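Local coordinates for protein chlorite dismutase (Nitrobacter winogradskyi, PDB 3QPI) that binds heme b and converts chlorite to chloride and dioxygen, as a small dimeric chlorite dismutase, at residues W14-E25 with V171-A182. Numbering follows the deposited sequence.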
loop_
_atom_site.group_PDB
_atom_site.type_symbol
_atom_site.label_atom_id
_atom_site.label_comp_id
_atom_site.label_asym_id
_atom_site.label_seq_id
_atom_site.Cartn_x
_atom_site.Cartn_y
_atom_site.Cartn_z
ATOM N N TRP A 14 -13.003 10.182 -1.586
ATOM C CA TRP A 14 -12.732 9.272 -2.709
ATOM C C TRP A 14 -13.945 8.446 -2.922
ATOM O O TRP A 14 -14.554 8.038 -1.946
ATOM C CB TRP A 14 -11.554 8.349 -2.425
ATOM C CG TRP A 14 -10.257 9.097 -2.235
ATOM C CD1 TRP A 14 -9.761 9.578 -1.081
ATOM C CD2 TRP A 14 -9.321 9.429 -3.260
ATOM N NE1 TRP A 14 -8.543 10.226 -1.314
ATOM C CE2 TRP A 14 -8.264 10.139 -2.654
ATOM C CE3 TRP A 14 -9.282 9.201 -4.642
ATOM C CZ2 TRP A 14 -7.185 10.628 -3.379
ATOM C CZ3 TRP A 14 -8.192 9.688 -5.368
ATOM C CH2 TRP A 14 -7.172 10.389 -4.732
ATOM N N SER A 15 -14.339 8.246 -4.179
ATOM C CA SER A 15 -15.373 7.244 -4.457
ATOM C C SER A 15 -14.607 5.982 -4.759
ATOM O O SER A 15 -13.431 6.015 -5.204
ATOM C CB SER A 15 -16.272 7.614 -5.642
ATOM O OG SER A 15 -15.483 7.944 -6.767
ATOM N N ILE A 16 -15.252 4.875 -4.464
ATOM C CA ILE A 16 -14.638 3.576 -4.699
ATOM C C ILE A 16 -15.084 3.011 -6.051
ATOM O O ILE A 16 -16.268 2.677 -6.249
ATOM C CB ILE A 16 -14.984 2.555 -3.579
ATOM C CG1 ILE A 16 -14.368 2.996 -2.249
ATOM C CG2 ILE A 16 -14.461 1.150 -3.949
ATOM C CD1 ILE A 16 -14.995 2.311 -1.047
ATOM N N LEU A 17 -14.115 2.934 -6.960
ATOM C CA LEU A 17 -14.272 2.309 -8.288
ATOM C C LEU A 17 -14.558 0.831 -8.128
ATOM O O LEU A 17 -15.569 0.330 -8.606
ATOM C CB LEU A 17 -12.986 2.517 -9.116
ATOM C CG LEU A 17 -12.755 4.005 -9.381
ATOM C CD1 LEU A 17 -11.413 4.343 -10.072
ATOM C CD2 LEU A 17 -13.952 4.550 -10.177
ATOM N N SER A 18 -13.695 0.144 -7.390
ATOM C CA SER A 18 -13.805 -1.307 -7.262
ATOM C C SER A 18 -13.111 -1.849 -6.022
ATOM O O SER A 18 -12.089 -1.307 -5.558
ATOM C CB SER A 18 -13.186 -1.991 -8.490
ATOM O OG SER A 18 -11.888 -1.468 -8.707
ATOM N N VAL A 19 -13.669 -2.941 -5.523
ATOM C CA VAL A 19 -13.028 -3.779 -4.523
ATOM C C VAL A 19 -12.987 -5.213 -5.041
ATOM O O VAL A 19 -14.039 -5.809 -5.299
ATOM C CB VAL A 19 -13.811 -3.786 -3.209
ATOM C CG1 VAL A 19 -13.118 -4.695 -2.181
ATOM C CG2 VAL A 19 -13.985 -2.355 -2.675
ATOM N N ALA A 20 -11.778 -5.760 -5.166
ATOM C CA ALA A 20 -11.574 -7.109 -5.692
ATOM C C ALA A 20 -10.644 -7.947 -4.806
ATOM O O ALA A 20 -9.617 -7.448 -4.318
ATOM C CB ALA A 20 -10.989 -7.032 -7.109
ATOM N N PRO A 21 -10.976 -9.238 -4.640
ATOM C CA PRO A 21 -10.154 -10.173 -3.863
ATOM C C PRO A 21 -8.770 -10.312 -4.462
ATOM O O PRO A 21 -8.632 -10.154 -5.679
ATOM C CB PRO A 21 -10.907 -11.498 -3.995
ATOM C CG PRO A 21 -12.296 -11.123 -4.386
ATOM C CD PRO A 21 -12.137 -9.910 -5.245
ATOM N N VAL A 22 -7.753 -10.569 -3.640
ATOM C CA VAL A 22 -6.454 -10.948 -4.194
ATOM C C VAL A 22 -5.943 -12.253 -3.576
ATOM O O VAL A 22 -5.738 -13.239 -4.290
ATOM C CB VAL A 22 -5.408 -9.863 -4.016
ATOM C CG1 VAL A 22 -4.078 -10.341 -4.580
ATOM C CG2 VAL A 22 -5.884 -8.570 -4.668
ATOM N N ILE A 23 -5.708 -12.267 -2.266
ATOM C CA ILE A 23 -5.591 -13.538 -1.578
ATOM C C ILE A 23 -6.307 -13.486 -0.246
ATOM O O ILE A 23 -6.329 -12.450 0.414
ATOM C CB ILE A 23 -4.125 -14.048 -1.443
ATOM C CG1 ILE A 23 -4.121 -15.398 -0.722
ATOM C CG2 ILE A 23 -3.253 -13.065 -0.713
ATOM C CD1 ILE A 23 -2.815 -16.200 -0.859
ATOM N N GLY A 24 -6.917 -14.608 0.127
ATOM C CA GLY A 24 -7.692 -14.677 1.350
ATOM C C GLY A 24 -8.931 -13.794 1.265
ATOM O O GLY A 24 -9.347 -13.379 0.198
ATOM N N GLU A 25 -9.514 -13.491 2.412
ATOM C CA GLU A 25 -10.821 -12.864 2.462
ATOM C C GLU A 25 -10.778 -11.405 1.989
ATOM O O GLU A 25 -9.888 -10.643 2.338
ATOM C CB GLU A 25 -11.344 -12.968 3.887
ATOM C CG GLU A 25 -12.724 -12.415 4.104
ATOM C CD GLU A 25 -13.113 -12.480 5.574
ATOM O OE1 GLU A 25 -13.969 -11.679 6.010
ATOM O OE2 GLU A 25 -12.545 -13.330 6.299
ATOM N N VAL A 171 2.757 -13.222 1.454
ATOM C CA VAL A 171 1.485 -12.525 1.685
ATOM C C VAL A 171 0.330 -13.514 1.790
ATOM O O VAL A 171 0.134 -14.330 0.905
ATOM C CB VAL A 171 1.187 -11.498 0.578
ATOM C CG1 VAL A 171 -0.221 -10.908 0.742
ATOM C CG2 VAL A 171 2.232 -10.408 0.597
ATOM N N GLU A 172 -0.436 -13.444 2.866
ATOM C CA GLU A 172 -1.503 -14.414 3.079
ATOM C C GLU A 172 -2.894 -13.788 3.039
ATOM O O GLU A 172 -3.898 -14.502 3.005
ATOM C CB GLU A 172 -1.304 -15.156 4.410
ATOM C CG GLU A 172 -1.518 -14.295 5.660
ATOM C CD GLU A 172 -1.324 -15.097 6.944
ATOM O OE1 GLU A 172 -1.903 -14.733 7.985
ATOM O OE2 GLU A 172 -0.582 -16.103 6.910
ATOM N N ARG A 173 -2.958 -12.463 3.082
ATOM C CA ARG A 173 -4.205 -11.780 2.803
ATOM C C ARG A 173 -3.912 -10.450 2.120
ATOM O O ARG A 173 -2.995 -9.737 2.512
ATOM C CB ARG A 173 -5.038 -11.573 4.069
ATOM C CG ARG A 173 -6.444 -11.056 3.794
ATOM C CD ARG A 173 -7.285 -10.872 5.068
ATOM N NE ARG A 173 -8.625 -10.374 4.734
ATOM C CZ ARG A 173 -9.469 -9.783 5.584
ATOM N NH1 ARG A 173 -9.138 -9.616 6.859
ATOM N NH2 ARG A 173 -10.659 -9.356 5.153
ATOM N N GLU A 174 -4.714 -10.123 1.108
ATOM C CA GLU A 174 -4.497 -8.942 0.301
ATOM C C GLU A 174 -5.761 -8.610 -0.462
ATOM O O GLU A 174 -6.391 -9.485 -1.043
ATOM C CB GLU A 174 -3.348 -9.188 -0.680
ATOM C CG GLU A 174 -3.026 -8.030 -1.599
ATOM C CD GLU A 174 -1.739 -8.260 -2.351
ATOM O OE1 GLU A 174 -1.346 -9.431 -2.487
ATOM O OE2 GLU A 174 -1.096 -7.289 -2.779
ATOM N N VAL A 175 -6.132 -7.336 -0.465
ATOM C CA VAL A 175 -7.351 -6.923 -1.128
ATOM C C VAL A 175 -7.028 -5.745 -2.036
ATOM O O VAL A 175 -6.201 -4.898 -1.700
ATOM C CB VAL A 175 -8.443 -6.515 -0.115
ATOM C CG1 VAL A 175 -9.758 -6.177 -0.843
ATOM C CG2 VAL A 175 -8.648 -7.621 0.930
ATOM N N ASP A 176 -7.675 -5.717 -3.191
ATOM C CA ASP A 176 -7.484 -4.657 -4.156
ATOM C C ASP A 176 -8.647 -3.638 -4.097
ATOM O O ASP A 176 -9.775 -3.934 -4.513
ATOM C CB ASP A 176 -7.370 -5.265 -5.563
ATOM C CG ASP A 176 -5.934 -5.336 -6.054
ATOM O OD1 ASP A 176 -5.061 -4.652 -5.482
ATOM O OD2 ASP A 176 -5.673 -6.079 -7.018
ATOM N N ILE A 177 -8.378 -2.451 -3.555
ATOM C CA ILE A 177 -9.347 -1.353 -3.597
ATOM C C ILE A 177 -8.864 -0.257 -4.546
ATOM O O ILE A 177 -7.717 0.188 -4.448
ATOM C CB ILE A 177 -9.580 -0.775 -2.188
ATOM C CG1 ILE A 177 -9.989 -1.898 -1.226
ATOM C CG2 ILE A 177 -10.665 0.309 -2.222
ATOM C CD1 ILE A 177 -9.989 -1.502 0.199
ATOM N N ARG A 178 -9.719 0.164 -5.479
ATOM C CA ARG A 178 -9.349 1.256 -6.382
ATOM C C ARG A 178 -10.293 2.444 -6.238
ATOM O O ARG A 178 -11.501 2.268 -6.087
ATOM C CB ARG A 178 -9.323 0.791 -7.851
ATOM C CG ARG A 178 -8.306 -0.318 -8.131
ATOM C CD ARG A 178 -6.860 0.143 -7.889
ATOM N NE ARG A 178 -5.905 -0.923 -8.182
ATOM C CZ ARG A 178 -5.451 -1.812 -7.293
ATOM N NH1 ARG A 178 -5.851 -1.783 -6.017
ATOM N NH2 ARG A 178 -4.595 -2.753 -7.691
ATOM N N LEU A 179 -9.743 3.653 -6.343
ATOM C CA LEU A 179 -10.502 4.878 -6.074
ATOM C C LEU A 179 -10.385 5.920 -7.173
ATOM O O LEU A 179 -9.386 5.964 -7.897
ATOM C CB LEU A 179 -9.998 5.562 -4.796
ATOM C CG LEU A 179 -9.941 4.840 -3.452
ATOM C CD1 LEU A 179 -11.304 4.263 -3.073
ATOM C CD2 LEU A 179 -8.801 3.740 -3.459
ATOM N N ALA A 180 -11.393 6.796 -7.221
ATOM C CA ALA A 180 -11.388 7.997 -8.049
ATOM C C ALA A 180 -11.733 9.193 -7.164
ATOM O O ALA A 180 -12.640 9.117 -6.324
ATOM C CB ALA A 180 -12.405 7.872 -9.182
ATOM N N ARG A 181 -11.008 10.291 -7.340
ATOM C CA ARG A 181 -11.208 11.453 -6.495
ATOM C C ARG A 181 -12.637 11.999 -6.664
ATOM O O ARG A 181 -13.114 12.221 -7.787
ATOM C CB ARG A 181 -10.172 12.534 -6.789
ATOM C CG ARG A 181 -10.144 13.649 -5.736
ATOM C CD ARG A 181 -8.722 14.198 -5.532
ATOM N NE ARG A 181 -8.482 15.354 -6.400
ATOM C CZ ARG A 181 -7.308 15.663 -6.949
ATOM N NH1 ARG A 181 -6.237 14.903 -6.747
ATOM N NH2 ARG A 181 -7.205 16.740 -7.715
ATOM N N ALA A 182 -13.322 12.170 -5.537
ATOM C CA ALA A 182 -14.677 12.688 -5.539
ATOM C C ALA A 182 -14.650 14.211 -5.428
ATOM O O ALA A 182 -14.745 14.916 -6.434
ATOM C CB ALA A 182 -15.459 12.093 -4.400
HETATM O O HOH W 1 -15.478 10.206 -8.069
HETATM O O HOH W 2 -10.295 -3.426 -7.028
HETATM O O HOH W 3 -7.492 -8.075 -7.616
HETATM O O HOH W 4 -8.860 -10.798 -1.124
#
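Arg173 extends beside Gly24 to the backbone of Glu25. Its CG stands anti to the backbone N (chi1 -171°), and the extended chain carries the guanidinium edge to the carbonyl. NE donates to Glu25 O at 2.7 Å, with the oxygen in the guanidinium plane. NH2 adds a weak bond to the same oxygen and also bonds Ser26 O. Glu25 lies alongside, but its carboxylate sits out of the guanidinium plane, so only charge acts there. A leucine in place of Arg173 would probably leave Glu25 O without these N-H donors and let the loop at Glu25 move more freely.

The two strands pair antiparallel within the dimeric alpha+beta barrel fold. Ser15 with Ala180, Ser18 with Arg178, Ala20 with Asp176 and Ile23 with Glu174 exchange backbone hydrogen bonds; those from Leu17 N, Ser18 N and Val22 N are weak. Two classic beta bulges interrupt the register: Leu17 and Ser18 face Arg178, and Val22 and Ile23 face Glu174. At the second, Val22 CG1 lies 3.6 Å from Glu174 OE1, and Val22 CG2 3.4 Å from Asp176 OD2. Both carboxylates form salt bridges with Arg163. Arg178 bridges Asp176 and Glu156.

Val19, Ile16, Ile177 and Leu179 share the other face. Ile16 CG1 presses on Leu179 CD1 at 3.4 Å, a tight fit. Trp14 CE3 comes within 3.4 Å of Arg181 N, while Arg181 CD lies over one ring face.

The chemistry implies a seam fixed by backbone bonds, with carbon packing on one face; on the other, charged groups tie the strand to helix 152-163, with Glu174 beside the heme.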